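Endoglucanase, glycoside hydrolase family 5 protein (Cytophaga hutchinsonii, PDB 5IHS) probably hydrolyses internal beta-1,4-glucosidic bonds of cellulose, as an endoglucanase of glycoside hydrolase family 5 built on a TIM barrel. Local coordinates at residues Tyr174-Ile179 with Ile210-Ile215; Glu204-Pro209 with Leu238-Ala243. One frame throughout, in Å; residues are numbered along the deposited sequence. Where two conformers were deposited one is given.

Interaction 1: residues Tyr174-Ile179 with Ile210-Ile215; sequences YAEGVI and ITRQNI
Arg212 NH1, in one of two modelled positions of this side chain, donates to the backbone carbonyl oxygen Glu176 O at 3.0 Å. The N-H...O angle of 141° and the tilt of the oxygen from the guanidinium plane mark the bond as bent. In the same position a water in that plane accepts from Arg212 NH2 at 3.0 Å and returns a weak bond to Glu176 O. Fully extended from CG to NE, the arginine meets the Glu176 side chain at about a right angle. Glu176 CB and CG lie over one guanidinium face, CB 3.5 Å from Arg212 NH2. The carboxylate is nearly parallel to the guanidinium, 13° apart, but Glu176 OE2 remains 4.2 Å from Arg212 NH2; no N-H points at it, and at most a loose charge attraction is likely.

At the guanidinium edge sits Ile179 CG2. The other branch ends in CD1, which meets Ile215 CD1 tip to tip at 3.8 Å and Ile210 CD1 at 4.0 Å. With Ile179 cut back to an alanine, Ile210 and Ile215 would probably lose the methyl they share, and a gap would open beside the guanidinium edge. Ala175, Ile179 and Ile215 all touch strand 191-193, a neighbour common to helix 167-185 and the entry to strand 215-221.

Interaction 2: residues Glu204-Pro209 with Leu238-Ala243; sequences EAAANP and LDMGIA
Apolar packing accounts for the direct side-chain contacts, and Ala206 is at its centre. Its CB lies 3.6 Å from Met240 CB and equally 3.6 Å from Ile242 CD1, so a single methyl fits between two side chains of the facing segment. The CA atoms of Ala206 and Met240 are 5.8 Å apart, an approach that the small alanine permits. Ile242 runs alongside Ala206: CG1 and CD1 lie against its CB, while CG2 turns to its CA and reaches Pro209 CB at 4.1 Å. This division of branches follows from chi1 of 62°, which sets CG1 between the backbone N and the carbonyl carbon and leaves CG2 anti to the latter.

Met240 reaches further along the helix. SD lies beside Ala206 CB, and the bend at chi3 (74°) turns CE to 3.7 Å from Ala207 CB; this methyl also rests against the Ala207 backbone.

Polar linkage is through solvent. One water donates to Ala206 O and to Met240 O, each at 2.7 Å, bridging carbonyls near the ends of the two helices.

Backbone geometry explains how Met240 and Ile242 both face the same alanine. Gly241, with phi 105°, closes helix 228-239 in a Schellman motif, and its N bonds to Leu238 O at 2.9 Å. A beta carbon at these backbone angles would collide with the carbonyl oxygen of Met240. The chain thus turns from helix 228-239 towards strand 244-249, the helix-to-strand connection repeated around a TIM barrel, and its turn packs against the end of helix 202-207.

Interactions 1 and 2 meet end to end in sequence, at Pro209 and Ile210; their centres are about 14 Å apart and their segments alternate along the chain. Continuous chain 204-215 packs first against the turn after helix 228-239 and then against helix 167-185. Tyr217 of strand 215-221 joins the two places: its OH accepts a hydrogen bond from Ile210 N, while Pro209 and Ile242 touch its side chain. Both contacts involve helices or helix-strand turns outside the barrel strands, about 17 and 19 Å from the chain centre. Segments 210-215 and 238-243 lead into the N-terminal ends of strands, whereas TIM-barrel active sites lie at the C-terminal ends, so neither contact probably lines the catalytic cleft.

Interaction 1: residues Tyr174-Ile179 with Ile210-Ile215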
ATOM      1  N   TYR A 174      -6.837  15.952  -9.498  1.00  9.08           N
ATOM      2  CA  TYR A 174      -7.450  14.632  -9.588  1.00  8.72           C
ATOM      3  C   TYR A 174      -7.759  14.091  -8.198  1.00  8.35           C
ATOM      4  O   TYR A 174      -8.874  13.617  -7.929  1.00  8.70           O
ATOM      5  CB  TYR A 174      -6.524  13.660 -10.336  1.00  9.11           C
ATOM      6  CG  TYR A 174      -6.859  12.219 -10.028  1.00  8.35           C
ATOM      7  CD1 TYR A 174      -7.858  11.551 -10.730  1.00  8.97           C
ATOM      8  CD2 TYR A 174      -6.215  11.532  -9.011  1.00  8.18           C
ATOM      9  CE1 TYR A 174      -8.197  10.244 -10.432  1.00  8.75           C
ATOM     10  CE2 TYR A 174      -6.551  10.232  -8.713  1.00  7.94           C
ATOM     11  CZ  TYR A 174      -7.547   9.593  -9.418  1.00  8.41           C
ATOM     12  OH  TYR A 174      -7.913   8.299  -9.143  1.00  8.42           O
ATOM     13  N   ALA A 175      -6.775  14.155  -7.300  1.00  8.20           N
ATOM     14  CA  ALA A 175      -6.941  13.570  -5.976  1.00  8.28           C
ATOM     15  C   ALA A 175      -8.019  14.289  -5.185  1.00  8.55           C
ATOM     16  O   ALA A 175      -8.803  13.653  -4.479  1.00  9.01           O
ATOM     17  CB  ALA A 175      -5.618  13.587  -5.212  1.00  9.27           C
ATOM     18  N   GLU A 176      -8.056  15.613  -5.273  1.00  9.09           N
ATOM     19  CA  GLU A 176      -9.080  16.372  -4.569  1.00 10.14           C
ATOM     20  C   GLU A 176     -10.482  15.962  -5.010  1.00 10.11           C
ATOM     21  O   GLU A 176     -11.394  15.863  -4.182  1.00 10.56           O
ATOM     22  CB  GLU A 176      -8.820  17.868  -4.752  1.00 12.15           C
ATOM     23  CG  GLU A 176      -7.620  18.327  -3.935  1.00 15.51           C
ATOM     24  CD  GLU A 176      -7.221  19.752  -4.188  1.00 20.43           C
ATOM     25  OE1 GLU A 176      -7.377  20.233  -5.335  1.00 22.32           O
ATOM     26  OE2 GLU A 176      -6.737  20.388  -3.231  1.00 22.24           O
ATOM     27  N   GLY A 177     -10.679  15.725  -6.310  1.00 10.44           N
ATOM     28  CA  GLY A 177     -11.982  15.284  -6.783  1.00 10.92           C
ATOM     29  C   GLY A 177     -12.377  13.931  -6.221  1.00 10.66           C
ATOM     30  O   GLY A 177     -13.533  13.712  -5.851  1.00 11.72           O
ATOM     31  N   VAL A 178     -11.424  12.998  -6.162  1.00  9.19           N
ATOM     32  CA  VAL A 178     -11.708  11.675  -5.609  1.00  8.64           C
ATOM     33  C   VAL A 178     -11.924  11.746  -4.098  1.00  8.76           C
ATOM     34  O   VAL A 178     -12.823  11.094  -3.553  1.00  9.03           O
ATOM     35  CB  VAL A 178     -10.605  10.672  -5.993  1.00  8.25           C
ATOM     36  CG1 VAL A 178     -10.847   9.322  -5.321  1.00  8.59           C
ATOM     37  CG2 VAL A 178     -10.555  10.486  -7.507  1.00  9.49           C
ATOM     38  N   ILE A 179     -11.103  12.527  -3.393  1.00  8.27           N
ATOM     39  CA  ILE A 179     -11.271  12.678  -1.947  1.00  8.41           C
ATOM     40  C   ILE A 179     -12.675  13.175  -1.613  1.00  9.39           C
ATOM     41  O   ILE A 179     -13.323  12.674  -0.688  1.00  9.24           O
ATOM     42  CB  ILE A 179     -10.173  13.594  -1.371  1.00  8.81           C
ATOM     43  CG1 ILE A 179      -8.799  12.907  -1.462  1.00  9.01           C
ATOM     44  CG2 ILE A 179     -10.476  13.982   0.074  1.00  8.94           C
ATOM     45  CD1 ILE A 179      -7.641  13.865  -1.286  1.00  8.94           C
ATOM     46  N   ILE A 210      -2.497  18.775   0.192  1.00  7.96           N
ATOM     47  CA  ILE A 210      -3.953  18.742   0.238  1.00  8.28           C
ATOM     48  C   ILE A 210      -4.356  19.020   1.681  1.00  8.37           C
ATOM     49  O   ILE A 210      -4.112  18.210   2.577  1.00 10.06           O
ATOM     50  CB  ILE A 210      -4.485  17.391  -0.246  1.00  8.72           C
ATOM     51  CG1 ILE A 210      -4.122  17.198  -1.721  1.00  9.19           C
ATOM     52  CG2 ILE A 210      -5.997  17.320  -0.061  1.00 10.58           C
ATOM     53  CD1 ILE A 210      -4.275  15.771  -2.214  1.00 10.48           C
ATOM     54  N   THR A 211      -4.950  20.183   1.909  1.00  8.87           N
ATOM     55  CA  THR A 211      -5.233  20.677   3.259  1.00 10.08           C
ATOM     56  C   THR A 211      -6.601  20.164   3.705  1.00 10.15           C
ATOM     57  O   THR A 211      -7.579  20.900   3.866  1.00 11.82           O
ATOM     58  CB  THR A 211      -5.105  22.198   3.290  1.00 12.96           C
ATOM     59  OG1 THR A 211      -5.843  22.758   2.203  1.00 14.69           O
ATOM     60  CG2 THR A 211      -3.632  22.616   3.152  1.00 13.61           C
ATOM     61  N   ARG A 212      -6.647  18.839   3.876  0.51  9.31           N
ATOM     62  CA  ARG A 212      -7.839  18.110   4.280  0.51  9.75           C
ATOM     63  C   ARG A 212      -7.433  17.075   5.324  0.51  9.91           C
ATOM     64  O   ARG A 212      -6.262  16.706   5.438  0.51  9.69           O
ATOM     65  CB  ARG A 212      -8.519  17.437   3.071  0.51 10.55           C
ATOM     66  CG  ARG A 212      -8.884  18.424   1.963  0.51 10.61           C
ATOM     67  CD  ARG A 212      -9.558  17.767   0.771  0.51 11.26           C
ATOM     68  NE  ARG A 212      -9.845  18.748  -0.271  0.51 11.14           N
ATOM     69  CZ  ARG A 212     -10.517  18.487  -1.384  0.51 11.49           C
ATOM     70  NH1 ARG A 212     -10.983  17.270  -1.608  0.51 11.28           N
ATOM     71  NH2 ARG A 212     -10.720  19.440  -2.282  0.51 12.17           N
ATOM     72  N   GLN A 213      -8.415  16.606   6.091  1.00 11.79           N
ATOM     73  CA  GLN A 213      -8.142  15.686   7.183  1.00 12.67           C
ATOM     74  C   GLN A 213      -7.696  14.309   6.687  1.00 10.65           C
ATOM     75  O   GLN A 213      -8.248  13.770   5.730  1.00 10.22           O
ATOM     76  CB  GLN A 213      -9.427  15.541   7.994  1.00 17.76           C
ATOM     77  CG  GLN A 213      -9.308  14.710   9.247  1.00 22.72           C
ATOM     78  CD  GLN A 213      -8.533  15.415  10.345  1.00 27.38           C
ATOM     79  OE1 GLN A 213      -8.615  16.640  10.490  1.00 29.69           O
ATOM     80  NE2 GLN A 213      -7.776  14.642  11.127  1.00 29.13           N
ATOM     81  N   ASN A 214      -6.712  13.724   7.387  1.00  9.32           N
ATOM     82  CA  ASN A 214      -6.343  12.311   7.245  1.00  8.61           C
ATOM     83  C   ASN A 214      -5.906  11.943   5.826  1.00  8.14           C
ATOM     84  O   ASN A 214      -6.287  10.900   5.287  1.00  8.74           O
ATOM     85  CB  ASN A 214      -7.451  11.405   7.776  1.00  9.09           C
ATOM     86  CG  ASN A 214      -7.670  11.599   9.252  1.00  9.28           C
ATOM     87  OD1 ASN A 214      -6.869  12.247   9.928  1.00  9.78           O
ATOM     88  ND2 ASN A 214      -8.754  11.049   9.763  1.00 10.53           N
ATOM     89  N   ILE A 215      -5.034  12.788   5.258  1.00  7.94           N
ATOM     90  CA  ILE A 215      -4.373  12.547   3.977  1.00  7.53           C
ATOM     91  C   ILE A 215      -2.901  12.230   4.232  1.00  7.03           C
ATOM     92  O   ILE A 215      -2.231  12.907   5.026  1.00  8.43           O
ATOM     93  CB  ILE A 215      -4.498  13.765   3.037  1.00  8.40           C
ATOM     94  CG1 ILE A 215      -5.948  14.228   2.895  1.00  9.20           C
ATOM     95  CG2 ILE A 215      -3.879  13.457   1.667  1.00  9.08           C
ATOM     96  CD1 ILE A 215      -6.906  13.179   2.365  1.00  9.61           C
TER
HETATM   97  O   HOH W   1     -12.521  18.808  -4.616  1.00 29.01           O

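Interaction 2: residues Glu204-Pro209 with Leu238-Ala243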
ATOM      1  N   GLU A 204       7.322  17.751  -3.482  1.00  8.17           N
ATOM      2  CA  GLU A 204       6.420  18.618  -4.238  1.00  8.67           C
ATOM      3  C   GLU A 204       5.036  18.643  -3.600  1.00  8.87           C
ATOM      4  O   GLU A 204       4.388  19.698  -3.535  1.00 10.08           O
ATOM      5  CB  GLU A 204       6.343  18.177  -5.701  1.00  8.79           C
ATOM      6  CG  GLU A 204       7.673  18.257  -6.404  1.00  9.90           C
ATOM      7  CD  GLU A 204       7.655  17.802  -7.852  1.00 11.10           C
ATOM      8  OE1 GLU A 204       6.692  17.111  -8.273  1.00 10.70           O
ATOM      9  OE2 GLU A 204       8.629  18.139  -8.561  1.00 12.60           O
ATOM     10  N   ALA A 205       4.572  17.488  -3.116  1.00  8.47           N
ATOM     11  CA  ALA A 205       3.325  17.441  -2.362  1.00  9.02           C
ATOM     12  C   ALA A 205       3.470  18.197  -1.048  1.00  9.22           C
ATOM     13  O   ALA A 205       2.550  18.906  -0.629  1.00 10.48           O
ATOM     14  CB  ALA A 205       2.920  15.982  -2.127  1.00  9.34           C
ATOM     15  N   ALA A 206       4.625  18.066  -0.390  1.00  8.67           N
ATOM     16  CA  ALA A 206       4.828  18.743   0.886  1.00  9.52           C
ATOM     17  C   ALA A 206       4.785  20.255   0.724  1.00 10.35           C
ATOM     18  O   ALA A 206       4.374  20.968   1.652  1.00 11.81           O
ATOM     19  CB  ALA A 206       6.153  18.310   1.504  1.00 10.07           C
ATOM     20  N   ALA A 207       5.208  20.761  -0.442  1.00 10.54           N
ATOM     21  CA  ALA A 207       5.192  22.195  -0.708  1.00 12.44           C
ATOM     22  C   ALA A 207       3.798  22.717  -1.020  1.00 12.45           C
ATOM     23  O   ALA A 207       3.551  23.918  -0.870  1.00 14.92           O
ATOM     24  CB  ALA A 207       6.123  22.520  -1.876  1.00 14.31           C
ATOM     25  N   ASN A 208       2.891  21.859  -1.473  1.00 10.66           N
ATOM     26  CA  ASN A 208       1.524  22.259  -1.791  1.00 10.08           C
ATOM     27  C   ASN A 208       0.587  21.134  -1.393  1.00  8.79           C
ATOM     28  O   ASN A 208      -0.029  20.477  -2.249  1.00  8.91           O
ATOM     29  CB  ASN A 208       1.378  22.595  -3.271  1.00 12.02           C
ATOM     30  CG  ASN A 208      -0.017  23.079  -3.616  1.00 14.97           C
ATOM     31  OD1 ASN A 208      -0.770  23.555  -2.752  1.00 16.95           O
ATOM     32  ND2 ASN A 208      -0.374  22.950  -4.880  1.00 16.11           N
ATOM     33  N   PRO A 209       0.446  20.892  -0.093  1.00  8.73           N
ATOM     34  CA  PRO A 209      -0.317  19.732   0.362  1.00  8.46           C
ATOM     35  C   PRO A 209      -1.813  19.913   0.175  1.00  8.05           C
ATOM     36  O   PRO A 209      -2.343  21.017   0.019  1.00  8.69           O
ATOM     37  CB  PRO A 209       0.040  19.643   1.848  1.00  9.72           C
ATOM     38  CG  PRO A 209       0.375  21.060   2.229  1.00 10.97           C
ATOM     39  CD  PRO A 209       1.095  21.591   1.033  1.00 10.27           C
ATOM     40  N   LEU A 238       9.152  15.265   5.298  1.00  8.39           N
ATOM     41  CA  LEU A 238       8.779  15.241   6.708  1.00  8.66           C
ATOM     42  C   LEU A 238       9.056  16.587   7.364  1.00  9.55           C
ATOM     43  O   LEU A 238       8.256  17.069   8.184  1.00 10.31           O
ATOM     44  CB  LEU A 238       9.538  14.121   7.418  1.00  9.37           C
ATOM     45  CG  LEU A 238       9.265  12.699   6.928  1.00  9.51           C
ATOM     46  CD1 LEU A 238      10.196  11.725   7.634  1.00 10.92           C
ATOM     47  CD2 LEU A 238       7.822  12.307   7.145  1.00  9.98           C
ATOM     48  N   ASP A 239      10.184  17.216   7.006  1.00  9.57           N
ATOM     49  CA  ASP A 239      10.518  18.527   7.557  1.00 10.36           C
ATOM     50  C   ASP A 239       9.438  19.552   7.248  1.00 11.22           C
ATOM     51  O   ASP A 239       9.254  20.524   7.996  1.00 12.54           O
ATOM     52  CB  ASP A 239      11.819  19.037   6.939  1.00 11.35           C
ATOM     53  CG  ASP A 239      13.048  18.257   7.369  1.00 12.93           C
ATOM     54  OD1 ASP A 239      12.986  17.462   8.333  1.00 12.38           O
ATOM     55  OD2 ASP A 239      14.106  18.475   6.734  1.00 14.84           O
ATOM     56  N   MET A 240       8.764  19.384   6.120  1.00 12.26           N
ATOM     57  CA  MET A 240       7.741  20.300   5.651  1.00 14.79           C
ATOM     58  C   MET A 240       6.366  19.954   6.216  1.00 15.78           C
ATOM     59  O   MET A 240       5.398  20.676   5.944  1.00 18.19           O
ATOM     60  CB  MET A 240       7.742  20.312   4.104  1.00 16.23           C
ATOM     61  CG  MET A 240       9.090  20.794   3.423  1.00 18.06           C
ATOM     62  SD  MET A 240       9.445  20.326   1.667  1.00 19.94           S
ATOM     63  CE  MET A 240       8.317  21.426   0.837  1.00 21.86           C
ATOM     64  N   GLY A 241       6.256  18.857   6.973  1.00 15.32           N
ATOM     65  CA  GLY A 241       5.101  18.590   7.815  1.00 16.06           C
ATOM     66  C   GLY A 241       4.105  17.548   7.345  1.00 14.99           C
ATOM     67  O   GLY A 241       3.060  17.390   7.994  1.00 17.57           O
ATOM     68  N   ILE A 242       4.378  16.827   6.253  1.00 12.44           N
ATOM     69  CA  ILE A 242       3.426  15.829   5.765  1.00 11.17           C
ATOM     70  C   ILE A 242       3.768  14.438   6.294  1.00  9.92           C
ATOM     71  O   ILE A 242       4.865  14.194   6.811  1.00 11.63           O
ATOM     72  CB  ILE A 242       3.271  15.834   4.225  1.00 11.40           C
ATOM     73  CG1 ILE A 242       4.585  15.501   3.517  1.00 11.20           C
ATOM     74  CG2 ILE A 242       2.697  17.165   3.740  1.00 12.17           C
ATOM     75  CD1 ILE A 242       4.416  15.157   2.022  1.00 11.37           C
ATOM     76  N   ALA A 243       2.814  13.521   6.161  1.00  8.24           N
ATOM     77  CA  ALA A 243       2.972  12.129   6.548  1.00  8.39           C
ATOM     78  C   ALA A 243       3.068  11.261   5.301  1.00  7.38           C
ATOM     79  O   ALA A 243       2.290  11.423   4.353  1.00  8.32           O
ATOM     80  CB  ALA A 243       1.779  11.669   7.399  1.00  9.88           C
TER
HETATM   81  O   HOH W   2       3.443  20.706   4.148  1.00 28.94           O